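Local structure of metallo-beta-lactamase family protein (Staphylococcus aureus, 3R2U) at residues Q37-I42 against S60-V65; D84-I89 against A271-I276; N282-Y287 against T354-G359. The protein binds an iron(III) ion in a metallo-beta-lactamase fold and is probably a persulfide-processing enzyme that also carries a rhodanese-like domain. One frame throughout, in Å; residues are numbered along the deposited sequence.

Contact 1: residues Q37-I42 against S60-V65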
ATOM      1  N   GLN A  37      19.997   8.869   8.701  1.00 20.70           N
ATOM      2  CA  GLN A  37      20.235  10.180   8.118  1.00 18.82           C
ATOM      3  C   GLN A  37      19.032  11.086   8.177  1.00 18.00           C
ATOM      4  O   GLN A  37      17.911  10.665   7.886  1.00 16.40           O
ATOM      5  CB  GLN A  37      20.688   9.956   6.669  1.00 18.65           C
ATOM      6  CG  GLN A  37      21.198  11.189   5.914  1.00 19.93           C
ATOM      7  CD  GLN A  37      20.130  11.959   5.177  1.00 19.19           C
ATOM      8  OE1 GLN A  37      19.068  11.424   4.853  1.00 22.81           O
ATOM      9  NE2 GLN A  37      20.413  13.228   4.891  1.00 18.43           N
ATOM     10  N   ALA A  38      19.291  12.349   8.530  1.00 17.03           N
ATOM     11  CA  ALA A  38      18.266  13.363   8.622  1.00 17.14           C
ATOM     12  C   ALA A  38      18.434  14.439   7.560  1.00 15.49           C
ATOM     13  O   ALA A  38      19.506  15.012   7.424  1.00 17.55           O
ATOM     14  CB  ALA A  38      18.267  14.011  10.010  1.00 15.50           C
ATOM     15  N   SER A  39      17.357  14.678   6.818  1.00 16.53           N
ATOM     16  CA  SER A  39      17.260  15.738   5.836  1.00 15.40           C
ATOM     17  C   SER A  39      16.053  16.578   6.260  1.00 16.21           C
ATOM     18  O   SER A  39      15.239  16.124   7.071  1.00 17.76           O
ATOM     19  CB  SER A  39      17.116  15.194   4.422  1.00 16.25           C
ATOM     20  OG  SER A  39      16.049  14.288   4.272  1.00 16.40           O
ATOM     21  N   TYR A  40      15.920  17.776   5.695  1.00 16.10           N
ATOM     22  CA  TYR A  40      14.899  18.721   6.118  1.00 17.53           C
ATOM     23  C   TYR A  40      14.305  19.478   4.951  1.00 19.00           C
ATOM     24  O   TYR A  40      14.974  19.723   3.936  1.00 19.70           O
ATOM     25  CB  TYR A  40      15.534  19.752   7.087  1.00 16.67           C
ATOM     26  CG  TYR A  40      16.187  19.125   8.324  1.00 18.25           C
ATOM     27  CD1 TYR A  40      17.513  18.682   8.293  1.00 19.01           C
ATOM     28  CD2 TYR A  40      15.474  18.961   9.510  1.00 17.10           C
ATOM     29  CE1 TYR A  40      18.120  18.084   9.420  1.00 18.17           C
ATOM     30  CE2 TYR A  40      16.068  18.368  10.637  1.00 19.05           C
ATOM     31  CZ  TYR A  40      17.392  17.939  10.580  1.00 18.82           C
ATOM     32  OH  TYR A  40      17.967  17.347  11.668  1.00 18.04           O
ATOM     33  N   LEU A  41      13.036  19.828   5.101  1.00 18.23           N
ATOM     34  CA  LEU A  41      12.355  20.708   4.162  1.00 18.21           C
ATOM     35  C   LEU A  41      11.905  21.904   4.982  1.00 18.85           C
ATOM     36  O   LEU A  41      11.296  21.738   6.040  1.00 19.24           O
ATOM     37  CB  LEU A  41      11.145  20.028   3.496  1.00 17.31           C
ATOM     38  CG  LEU A  41      10.339  20.831   2.463  1.00 21.27           C
ATOM     39  CD1 LEU A  41      11.163  21.068   1.233  1.00 18.65           C
ATOM     40  CD2 LEU A  41       9.051  20.109   2.075  1.00 20.42           C
ATOM     41  N   ILE A  42      12.289  23.100   4.537  1.00 19.06           N
ATOM     42  CA  ILE A  42      11.830  24.355   5.119  1.00 19.89           C
ATOM     43  C   ILE A  42      11.113  25.111   4.008  1.00 19.70           C
ATOM     44  O   ILE A  42      11.465  25.003   2.827  1.00 18.57           O
ATOM     45  CB  ILE A  42      12.961  25.233   5.727  1.00 20.73           C
ATOM     46  CG1 ILE A  42      14.036  25.558   4.684  1.00 19.76           C
ATOM     47  CG2 ILE A  42      13.549  24.544   6.997  1.00 20.52           C
ATOM     48  CD1 ILE A  42      15.224  26.357   5.246  1.00 21.68           C
ATOM     49  N   SER A  60      10.886  12.022  -3.893  1.00 16.59           N
ATOM     50  CA  SER A  60       9.428  11.916  -3.778  1.00 17.83           C
ATOM     51  C   SER A  60       8.805  12.374  -2.459  1.00 19.34           C
ATOM     52  O   SER A  60       7.757  13.018  -2.475  1.00 18.86           O
ATOM     53  CB  SER A  60       8.950  10.499  -4.123  1.00 17.81           C
ATOM     54  OG  SER A  60       9.449   9.537  -3.226  1.00 17.79           O
ATOM     55  N   SER A  61       9.441  12.045  -1.335  0.50 18.22           N
ATOM     56  CA  SER A  61       8.909  12.426  -0.033  0.50 17.98           C
ATOM     57  C   SER A  61       8.885  13.929   0.138  0.50 18.09           C
ATOM     58  O   SER A  61       7.886  14.483   0.592  0.50 16.77           O
ATOM     59  CB  SER A  61       9.696  11.777   1.102  0.50 18.60           C
ATOM     60  OG  SER A  61       9.316  10.426   1.262  0.50 17.87           O
ATOM     61  N   TYR A  62       9.970  14.594  -0.244  1.00 17.53           N
ATOM     62  CA  TYR A  62      10.031  16.038  -0.124  1.00 17.96           C
ATOM     63  C   TYR A  62       8.952  16.666  -1.018  1.00 18.66           C
ATOM     64  O   TYR A  62       8.225  17.575  -0.600  1.00 20.06           O
ATOM     65  CB  TYR A  62      11.402  16.585  -0.524  1.00 17.70           C
ATOM     66  CG  TYR A  62      12.591  15.873   0.071  1.00 16.47           C
ATOM     67  CD1 TYR A  62      12.840  15.897   1.442  1.00 19.57           C
ATOM     68  CD2 TYR A  62      13.509  15.223  -0.751  1.00 15.47           C
ATOM     69  CE1 TYR A  62      13.942  15.263   1.975  1.00 16.41           C
ATOM     70  CE2 TYR A  62      14.604  14.587  -0.239  1.00 14.85           C
ATOM     71  CZ  TYR A  62      14.840  14.618   1.119  1.00 15.50           C
ATOM     72  OH  TYR A  62      15.938  13.972   1.615  1.00 15.04           O
ATOM     73  N   ILE A  63       8.856  16.160  -2.247  1.00 18.80           N
ATOM     74  CA  ILE A  63       7.884  16.638  -3.226  1.00 19.40           C
ATOM     75  C   ILE A  63       6.434  16.500  -2.727  1.00 20.50           C
ATOM     76  O   ILE A  63       5.663  17.455  -2.822  1.00 19.86           O
ATOM     77  CB  ILE A  63       8.051  15.903  -4.587  1.00 19.29           C
ATOM     78  CG1 ILE A  63       9.362  16.330  -5.253  1.00 19.68           C
ATOM     79  CG2 ILE A  63       6.861  16.178  -5.503  1.00 16.87           C
ATOM     80  CD1 ILE A  63       9.753  15.500  -6.472  1.00 17.70           C
ATOM     81  N   ARG A  64       6.095  15.328  -2.186  0.60 20.63           N
ATOM     82  CA  ARG A  64       4.749  15.065  -1.670  0.60 22.45           C
ATOM     83  C   ARG A  64       4.386  16.033  -0.544  0.60 21.67           C
ATOM     84  O   ARG A  64       3.312  16.626  -0.559  0.60 22.25           O
ATOM     85  CB  ARG A  64       4.606  13.600  -1.207  0.60 23.53           C
ATOM     86  CG  ARG A  64       4.421  12.629  -2.368  0.60 28.43           C
ATOM     87  CD  ARG A  64       4.329  11.141  -1.953  0.60 31.30           C
ATOM     88  NE  ARG A  64       5.625  10.445  -1.996  0.60 36.97           N
ATOM     89  CZ  ARG A  64       6.329   9.999  -0.946  0.60 35.16           C
ATOM     90  NH1 ARG A  64       7.496   9.380  -1.156  0.60 32.29           N
ATOM     91  NH2 ARG A  64       5.880  10.141   0.297  0.60 32.59           N
ATOM     92  N   VAL A  65       5.292  16.198   0.410  1.00 19.33           N
ATOM     93  CA  VAL A  65       5.081  17.117   1.528  1.00 19.82           C
ATOM     94  C   VAL A  65       4.966  18.565   1.014  1.00 19.49           C
ATOM     95  O   VAL A  65       4.072  19.287   1.414  1.00 19.93           O
ATOM     96  CB  VAL A  65       6.182  17.008   2.599  1.00 19.15           C
ATOM     97  CG1 VAL A  65       6.098  18.151   3.590  1.00 18.05           C
ATOM     98  CG2 VAL A  65       6.085  15.645   3.309  1.00 17.54           C
TER

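Contact 2: residues D84-I89 against A271-I276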
ATOM      1  N   ASP A  84      28.306   8.655   3.779  1.00 19.68           N
ATOM      2  CA  ASP A  84      27.420   7.587   4.230  1.00 21.38           C
ATOM      3  C   ASP A  84      26.059   7.469   3.546  1.00 21.36           C
ATOM      4  O   ASP A  84      25.227   6.670   3.967  1.00 20.01           O
ATOM      5  CB  ASP A  84      27.292   7.640   5.761  1.00 21.18           C
ATOM      6  CG  ASP A  84      27.130   9.043   6.266  1.00 22.34           C
ATOM      7  OD1 ASP A  84      26.776   9.929   5.467  1.00 21.37           O
ATOM      8  OD2 ASP A  84      27.357   9.266   7.464  1.00 30.33           O
ATOM      9  N   PHE A  85      25.856   8.238   2.478  1.00 20.64           N
ATOM     10  CA  PHE A  85      24.675   8.062   1.620  1.00 20.61           C
ATOM     11  C   PHE A  85      24.954   8.848   0.359  1.00 19.21           C
ATOM     12  O   PHE A  85      25.868   9.660   0.334  1.00 19.13           O
ATOM     13  CB  PHE A  85      23.347   8.490   2.275  1.00 19.90           C
ATOM     14  CG  PHE A  85      23.188   9.965   2.415  1.00 18.81           C
ATOM     15  CD1 PHE A  85      23.798  10.643   3.462  1.00 19.15           C
ATOM     16  CD2 PHE A  85      22.447  10.690   1.491  1.00 19.13           C
ATOM     17  CE1 PHE A  85      23.671  12.021   3.588  1.00 17.43           C
ATOM     18  CE2 PHE A  85      22.301  12.069   1.615  1.00 17.67           C
ATOM     19  CZ  PHE A  85      22.918  12.739   2.667  1.00 18.13           C
ATOM     20  N   ALA A  86      24.164   8.590  -0.676  1.00 18.64           N
ATOM     21  CA  ALA A  86      24.344   9.224  -1.958  1.00 19.01           C
ATOM     22  C   ALA A  86      23.517  10.486  -2.010  1.00 19.33           C
ATOM     23  O   ALA A  86      22.313  10.453  -1.798  1.00 18.61           O
ATOM     24  CB  ALA A  86      23.958   8.263  -3.078  1.00 18.57           C
ATOM     25  N   SER A  87      24.178  11.613  -2.269  1.00 19.29           N
ATOM     26  CA  SER A  87      23.496  12.898  -2.337  1.00 18.40           C
ATOM     27  C   SER A  87      22.530  13.025  -3.503  1.00 19.19           C
ATOM     28  O   SER A  87      22.853  12.662  -4.634  1.00 17.12           O
ATOM     29  CB  SER A  87      24.526  14.007  -2.502  1.00 21.52           C
ATOM     30  OG  SER A  87      23.897  15.249  -2.773  1.00 20.53           O
ATOM     31  N   GLY A  88      21.361  13.594  -3.231  1.00 17.31           N
ATOM     32  CA  GLY A  88      20.407  13.895  -4.296  1.00 18.15           C
ATOM     33  C   GLY A  88      20.529  15.343  -4.796  1.00 18.62           C
ATOM     34  O   GLY A  88      19.725  15.786  -5.601  1.00 19.86           O
ATOM     35  N   ILE A  89      21.578  16.067  -4.391  1.00 19.27           N
ATOM     36  CA  ILE A  89      21.662  17.500  -4.722  1.00 18.67           C
ATOM     37  C   ILE A  89      21.741  17.784  -6.225  1.00 18.62           C
ATOM     38  O   ILE A  89      21.119  18.739  -6.699  1.00 18.38           O
ATOM     39  CB  ILE A  89      22.798  18.245  -3.948  1.00 18.82           C
ATOM     40  CG1 ILE A  89      22.555  19.763  -3.933  1.00 23.58           C
ATOM     41  CG2 ILE A  89      24.168  17.959  -4.544  1.00 17.80           C
ATOM     42  CD1 ILE A  89      21.861  20.264  -2.750  1.00 25.90           C
ATOM     43  N   ALA A 271      34.190   5.034   1.651  1.00 27.48           N
ATOM     44  CA  ALA A 271      35.156   5.571   0.702  1.00 28.21           C
ATOM     45  C   ALA A 271      34.524   5.780  -0.667  1.00 27.78           C
ATOM     46  O   ALA A 271      34.799   6.766  -1.352  1.00 28.34           O
ATOM     47  CB  ALA A 271      36.365   4.656   0.590  1.00 30.14           C
ATOM     48  N   GLN A 272      33.649   4.872  -1.057  1.00 27.74           N
ATOM     49  CA  GLN A 272      33.014   4.957  -2.374  1.00 26.88           C
ATOM     50  C   GLN A 272      31.999   6.070  -2.412  1.00 24.54           C
ATOM     51  O   GLN A 272      31.845   6.720  -3.432  1.00 23.05           O
ATOM     52  CB  GLN A 272      32.331   3.625  -2.716  1.00 27.62           C
ATOM     53  CG  GLN A 272      31.635   3.556  -4.104  1.00 30.15           C
ATOM     54  CD  GLN A 272      32.625   3.543  -5.261  1.00 34.98           C
ATOM     55  OE1 GLN A 272      33.830   3.394  -5.067  1.00 42.62           O
ATOM     56  NE2 GLN A 272      32.117   3.702  -6.462  1.00 38.39           N
ATOM     57  N   MET A 273      31.286   6.280  -1.298  1.00 24.25           N
ATOM     58  CA  MET A 273      30.242   7.314  -1.238  1.00 24.08           C
ATOM     59  C   MET A 273      30.822   8.690  -1.405  1.00 22.72           C
ATOM     60  O   MET A 273      30.221   9.554  -2.035  1.00 23.09           O
ATOM     61  CB  MET A 273      29.509   7.283   0.113  1.00 25.22           C
ATOM     62  CG  MET A 273      28.742   6.045   0.382  1.00 29.44           C
ATOM     63  SD  MET A 273      27.052   6.096  -0.194  1.00 31.68           S
ATOM     64  CE  MET A 273      27.192   6.702  -1.840  1.00 28.93           C
ATOM     65  N   LYS A 274      31.979   8.897  -0.809  1.00 21.78           N
ATOM     66  CA  LYS A 274      32.658  10.176  -0.861  1.00 23.71           C
ATOM     67  C   LYS A 274      32.993  10.549  -2.318  1.00 23.22           C
ATOM     68  O   LYS A 274      32.901  11.710  -2.722  1.00 21.12           O
ATOM     69  CB  LYS A 274      33.943  10.085  -0.046  1.00 24.76           C
ATOM     70  CG  LYS A 274      34.442  11.384   0.511  1.00 34.50           C
ATOM     71  CD  LYS A 274      33.869  11.616   1.917  1.00 38.41           C
ATOM     72  CE  LYS A 274      34.525  12.800   2.607  1.00 41.14           C
ATOM     73  NZ  LYS A 274      33.924  14.112   2.280  1.00 37.59           N
ATOM     74  N   LYS A 275      33.422   9.551  -3.083  1.00 22.70           N
ATOM     75  CA  LYS A 275      33.764   9.747  -4.504  1.00 23.91           C
ATOM     76  C   LYS A 275      32.510   9.997  -5.323  1.00 22.92           C
ATOM     77  O   LYS A 275      32.481  10.883  -6.153  1.00 23.05           O
ATOM     78  CB  LYS A 275      34.463   8.497  -5.036  1.00 26.25           C
ATOM     79  CG  LYS A 275      35.722   8.108  -4.267  1.00 31.75           C
ATOM     80  CD  LYS A 275      35.889   6.572  -4.281  1.00 40.97           C
ATOM     81  CE  LYS A 275      36.803   6.033  -5.348  1.00 42.71           C
ATOM     82  NZ  LYS A 275      38.207   6.050  -4.824  1.00 46.74           N
ATOM     83  N   ILE A 276      31.467   9.197  -5.103  1.00 21.56           N
ATOM     84  CA  ILE A 276      30.182   9.407  -5.793  1.00 21.62           C
ATOM     85  C   ILE A 276      29.637  10.807  -5.533  1.00 21.27           C
ATOM     86  O   ILE A 276      29.095  11.462  -6.428  1.00 20.61           O
ATOM     87  CB  ILE A 276      29.152   8.347  -5.346  1.00 22.13           C
ATOM     88  CG1 ILE A 276      29.518   7.007  -5.991  1.00 25.76           C
ATOM     89  CG2 ILE A 276      27.737   8.760  -5.698  1.00 21.59           C
ATOM     90  CD1 ILE A 276      28.654   5.850  -5.530  1.00 29.84           C
TER

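Contact 3: residues N282-Y287 against T354-G359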
ATOM      1  N   ASN A 282      24.845   8.828 -11.942  1.00 20.12           N
ATOM      2  CA  ASN A 282      23.653   8.921 -12.774  1.00 21.28           C
ATOM      3  C   ASN A 282      22.428   9.378 -11.973  1.00 20.63           C
ATOM      4  O   ASN A 282      22.342   9.147 -10.760  1.00 17.67           O
ATOM      5  CB  ASN A 282      23.340   7.552 -13.395  1.00 21.30           C
ATOM      6  CG  ASN A 282      24.347   7.140 -14.447  1.00 25.57           C
ATOM      7  OD1 ASN A 282      25.115   7.945 -14.929  1.00 27.83           O
ATOM      8  ND2 ASN A 282      24.339   5.864 -14.801  1.00 29.05           N
ATOM      9  N   LEU A 283      21.490  10.021 -12.660  1.00 18.82           N
ATOM     10  CA  LEU A 283      20.269  10.428 -12.019  1.00 18.96           C
ATOM     11  C   LEU A 283      19.592   9.213 -11.415  1.00 18.23           C
ATOM     12  O   LEU A 283      19.656   8.112 -11.942  1.00 17.67           O
ATOM     13  CB  LEU A 283      19.315  11.088 -13.012  1.00 18.42           C
ATOM     14  CG  LEU A 283      19.699  12.479 -13.538  1.00 22.05           C
ATOM     15  CD1 LEU A 283      18.800  12.853 -14.746  1.00 23.71           C
ATOM     16  CD2 LEU A 283      19.586  13.545 -12.418  1.00 16.89           C
ATOM     17  N   TYR A 284      18.940   9.419 -10.290  1.00 17.85           N
ATOM     18  CA  TYR A 284      18.159   8.364  -9.697  1.00 16.93           C
ATOM     19  C   TYR A 284      16.932   8.013 -10.557  1.00 16.91           C
ATOM     20  O   TYR A 284      16.187   8.903 -10.996  1.00 17.26           O
ATOM     21  CB  TYR A 284      17.642   8.787  -8.307  1.00 16.43           C
ATOM     22  CG  TYR A 284      16.531   7.916  -7.854  1.00 14.95           C
ATOM     23  CD1 TYR A 284      16.775   6.618  -7.414  1.00 20.46           C
ATOM     24  CD2 TYR A 284      15.219   8.364  -7.882  1.00 17.10           C
ATOM     25  CE1 TYR A 284      15.746   5.795  -7.022  1.00 19.84           C
ATOM     26  CE2 TYR A 284      14.187   7.551  -7.488  1.00 16.48           C
ATOM     27  CZ  TYR A 284      14.453   6.279  -7.063  1.00 21.35           C
ATOM     28  OH  TYR A 284      13.423   5.503  -6.680  1.00 21.54           O
ATOM     29  N   GLN A 285      16.732   6.712 -10.745  1.00 15.93           N
ATOM     30  CA  GLN A 285      15.533   6.157 -11.358  1.00 17.32           C
ATOM     31  C   GLN A 285      15.285   4.769 -10.773  1.00 17.43           C
ATOM     32  O   GLN A 285      16.227   3.972 -10.627  1.00 17.74           O
ATOM     33  CB  GLN A 285      15.642   5.993 -12.885  1.00 18.37           C
ATOM     34  CG  GLN A 285      15.810   7.245 -13.705  1.00 19.71           C
ATOM     35  CD  GLN A 285      14.636   8.192 -13.631  1.00 20.23           C
ATOM     36  OE1 GLN A 285      13.560   7.837 -13.170  1.00 18.45           O
ATOM     37  NE2 GLN A 285      14.844   9.419 -14.101  1.00 18.27           N
ATOM     38  N   PRO A 286      14.016   4.465 -10.447  1.00 17.23           N
ATOM     39  CA  PRO A 286      13.714   3.122 -10.043  1.00 17.70           C
ATOM     40  C   PRO A 286      13.961   2.215 -11.250  1.00 17.99           C
ATOM     41  O   PRO A 286      14.004   2.697 -12.401  1.00 16.62           O
ATOM     42  CB  PRO A 286      12.220   3.180  -9.712  1.00 19.14           C
ATOM     43  CG  PRO A 286      11.702   4.281 -10.599  1.00 18.70           C
ATOM     44  CD  PRO A 286      12.802   5.278 -10.635  1.00 18.01           C
ATOM     45  N   TYR A 287      14.119   0.922 -10.994  1.00 16.95           N
ATOM     46  CA  TYR A 287      14.333  -0.035 -12.053  1.00 17.43           C
ATOM     47  C   TYR A 287      13.796  -1.400 -11.703  1.00 17.73           C
ATOM     48  O   TYR A 287      13.585  -1.712 -10.540  1.00 18.33           O
ATOM     49  CB  TYR A 287      15.818  -0.115 -12.439  1.00 16.73           C
ATOM     50  CG  TYR A 287      16.763  -0.595 -11.362  1.00 17.42           C
ATOM     51  CD1 TYR A 287      17.256   0.278 -10.391  1.00 20.98           C
ATOM     52  CD2 TYR A 287      17.220  -1.907 -11.355  1.00 15.79           C
ATOM     53  CE1 TYR A 287      18.172  -0.167  -9.415  1.00 18.10           C
ATOM     54  CE2 TYR A 287      18.110  -2.350 -10.410  1.00 15.84           C
ATOM     55  CZ  TYR A 287      18.592  -1.478  -9.448  1.00 17.47           C
ATOM     56  OH  TYR A 287      19.477  -1.937  -8.526  1.00 15.98           O
ATOM     57  N   THR A 354      16.624   0.723  -1.169  1.00 16.53           N
ATOM     58  CA  THR A 354      17.549   1.132  -0.110  1.00 16.80           C
ATOM     59  C   THR A 354      18.986   1.204  -0.639  1.00 16.02           C
ATOM     60  O   THR A 354      19.704   2.148  -0.348  1.00 18.00           O
ATOM     61  CB  THR A 354      17.407   0.238   1.137  1.00 18.29           C
ATOM     62  OG1 THR A 354      16.065   0.336   1.619  1.00 22.75           O
ATOM     63  CG2 THR A 354      18.356   0.680   2.268  1.00 19.13           C
ATOM     64  N   LEU A 355      19.391   0.240  -1.462  1.00 15.47           N
ATOM     65  CA  LEU A 355      20.733   0.265  -2.043  1.00 15.28           C
ATOM     66  C   LEU A 355      20.952   1.473  -2.950  1.00 14.50           C
ATOM     67  O   LEU A 355      22.067   2.011  -3.016  1.00 12.58           O
ATOM     68  CB  LEU A 355      21.050  -1.038  -2.757  1.00 13.65           C
ATOM     69  CG  LEU A 355      21.252  -2.208  -1.775  1.00 17.37           C
ATOM     70  CD1 LEU A 355      21.392  -3.542  -2.527  1.00 13.37           C
ATOM     71  CD2 LEU A 355      22.468  -1.975  -0.872  1.00 16.82           C
ATOM     72  N   GLN A 356      19.902   1.903  -3.650  1.00 14.66           N
ATOM     73  CA  GLN A 356      20.026   3.095  -4.475  1.00 15.83           C
ATOM     74  C   GLN A 356      20.281   4.319  -3.577  1.00 16.19           C
ATOM     75  O   GLN A 356      20.873   5.308  -4.014  1.00 17.69           O
ATOM     76  CB  GLN A 356      18.801   3.328  -5.341  1.00 15.22           C
ATOM     77  CG  GLN A 356      18.501   2.199  -6.319  1.00 15.54           C
ATOM     78  CD  GLN A 356      17.481   2.612  -7.354  1.00 15.69           C
ATOM     79  OE1 GLN A 356      16.303   2.343  -7.209  1.00 16.43           O
ATOM     80  NE2 GLN A 356      17.927   3.319  -8.367  1.00 12.32           N
ATOM     81  N   LEU A 357      19.843   4.255  -2.328  1.00 15.39           N
ATOM     82  CA  LEU A 357      20.083   5.357  -1.421  1.00 15.80           C
ATOM     83  C   LEU A 357      21.569   5.459  -1.026  1.00 15.75           C
ATOM     84  O   LEU A 357      22.006   6.491  -0.527  1.00 16.40           O
ATOM     85  CB  LEU A 357      19.153   5.315  -0.212  1.00 14.06           C
ATOM     86  CG  LEU A 357      17.666   5.372  -0.584  1.00 18.39           C
ATOM     87  CD1 LEU A 357      16.826   5.534   0.660  1.00 18.88           C
ATOM     88  CD2 LEU A 357      17.349   6.489  -1.601  1.00 18.26           C
ATOM     89  N   ILE A 358      22.338   4.398  -1.249  1.00 16.47           N
ATOM     90  CA  ILE A 358      23.798   4.480  -1.072  1.00 17.14           C
ATOM     91  C   ILE A 358      24.491   4.428  -2.436  1.00 17.61           C
ATOM     92  O   ILE A 358      25.654   4.049  -2.561  1.00 17.55           O
ATOM     93  CB  ILE A 358      24.387   3.457  -0.053  1.00 17.96           C
ATOM     94  CG1 ILE A 358      24.100   2.015  -0.449  1.00 16.80           C
ATOM     95  CG2 ILE A 358      23.839   3.721   1.333  1.00 17.13           C
ATOM     96  CD1 ILE A 358      24.963   1.018   0.338  1.00 18.77           C
ATOM     97  N   GLY A 359      23.770   4.843  -3.471  1.00 18.84           N
ATOM     98  CA  GLY A 359      24.345   4.970  -4.807  1.00 17.16           C
ATOM     99  C   GLY A 359      24.670   3.723  -5.589  1.00 17.13           C
ATOM    100  O   GLY A 359      25.582   3.739  -6.453  1.00 17.95           O
TER
HETATM  101  O   HOH W   1      13.770   2.978  -6.106  1.00 23.13           O
HETATM  102  O   HOH W   2      14.420   0.518  -8.149  1.00 19.79           O

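Contact 1: residues Q37-I42 against S60-V65
Leu41 and Tyr62 mark the closest backbone approach, with CA atoms 6.8 Å apart, where strand 37-42 and helix 60-65 run in nearly the same direction, their axes 26° apart and 9.6 Å distant at closest approach. A polar contact and an apolar one join them. Ser39 OG and Tyr62 OH are hydrogen-bonded at 2.7 Å, and the serine oxygen meets the tyrosine in the plane of its ring, at the phenol edge. The chi1 of Ser39 (54°) sets OG between its own N and carbonyl carbon, turned to that hydroxyl. Tyr62 OH also takes a hydrogen bond from the backbone N of Ile56, so two partners fix the end of a buried ring that also packs edge-to-face with Phe30. Helix 60-69 is the connection of a beta-alpha-beta crossover between the parallel neighbours 49-53 and 72-77, and it covers the outer side of the sheet in the layered metallo-beta-lactamase sandwich; Tyr40, pointing the other way, reaches Phe166 of the second sheet. Two residues on along the strand from Ser39, Leu41 CD2 lies 3.8 Å from Tyr62 O and 3.9 Å from Val65 CG1, leucine and valine side by side with their ends pointing opposite ways.

Contact 2: residues D84-I89 against A271-I276
Met273, on helix 269-279, lies against the backbone of Asp84, Phe85 and Ala86, a loop segment that it touches with almost the whole length of its side chain. The closest backbone pair is Asp84 and Met273, with CA atoms 6.2 Å apart.

The van der Waals contacts follow the methionine outward. Met273 CB comes to 4.1 Å from Asp84 N, SD sits 3.5 Å from Phe85 C, and the terminal CE makes an apolar contact with Ala86 CB at 3.8 Å. The chain is bent at both chi2 (-90°) and chi3, which turns it along the loop rather than straight into it, and the sulfur meets the peptide link following Phe85. Phe85 leaves the backbone pointing away from the helix, and its ring meets His82, the two planes inclined at about 35°.

Polar bonds between loop and helix come from just beside this patch. Asn277, one helical turn on from Met273, accepts a hydrogen bond from Ser87 N on OD1 and donates one from ND2 to Phe85 O, while Lys274 NZ reaches Ile81 O.

Within the loop, Ser87 OG accepts from Ile89 N at 2.9 Å and 166°, an ST turn that leads through Gly88, the N-cap, into helix 89-96. The same oxygen is hydrogen-bonded to Glu78 OE1.

The segment begins with the aspartate that ends the His-x-His-x-Asp signature of the superfamily, whose first histidine, His80, binds the iron; the side chain of Asp84 stands about 4 Å from the metal. An uncharged thioether thus packs along the backbone of the metal-site loop, contributing dispersion contacts without a hydrogen bond across the two segments, while the directional bonds to the loop's peptide groups, Phe85 O and Ser87 N, come from Asn277.

Contact 3: residues N282-Y287 against T354-G359
Gln356 reaches the loop 282-287 because its CG lies anti to the carbonyl carbon (chi1 -60°) and the chain beyond is extended, carrying the amide between Tyr284 and Tyr287. Tyr284 swings its ring in with CG anti to its backbone N. Gln356 NE2 donates to Gln285 O at 2.9 Å in a nearly straight bond, the acceptor almost in the amide plane although the donor stands well above the plane of that carbonyl. NE2 also hydrogen-bonds to Asp361 OD1.

The other end of the amide works through water. Gln356 OE1 accepts from two waters, each at 2.8 Å: one is hydrogen-bonded to Tyr284 OH at 2.6 Å, the other accepts from Tyr287 N at 2.9 Å. With both ends of the amide engaged, its rotation is fixed and its two ends are told apart.

Gln356 also opens a type I turn, and Gly359, with positive phi, is the C-prime residue of the Schellman motif that ends the helix. That helix packs beside a parallel four-stranded sheet that is probably a rhodanese-like unit, so the glutamine ties this part of the chain to the loop leading out of helix 269-279. Two aromatic rings flank the amide. The Tyr284 side chain runs roughly perpendicular to that of Gln356, with ring and amide planes 42° apart and its CE1 3.5 Å from OE1, which sits near the ring plane at the edge. Tyr287 presents an edge too, CE1 to Gln356 CD 3.5 Å, its plane 78° from that of the amide; its hydroxyl is hydrogen-bonded to Ile363 N. Pro286 packs on Pro286 of the second subunit, while Gln285 OE1 takes a hydrogen bond from Thr288 N of that same subunit.

In the fold
From the N terminus the three contacts follow in series, none nesting or crossing. Contact 1 closes the short excursion from strand 37-44 through strand 49-53 to helix 60-69, which packs on the first sheet of the metallo-beta-lactamase domain. Contact 2 closes a longer loop, running through the rest of the first sheet and the whole second sheet and bringing helix 269-279 back to the metal-site loop. Contact 3 joins what follows that helix to the end of helix 345-356, beside the parallel sheet, and like contact 1 touches the second subunit. Contacts 1 and 2 pack together where Gln37 NE2 lies 3.4 Å from Phe85 CZ; Ala86 N, 3.0 Å from Leu357 O, probably hydrogen-bonds contact 2 to contact 3.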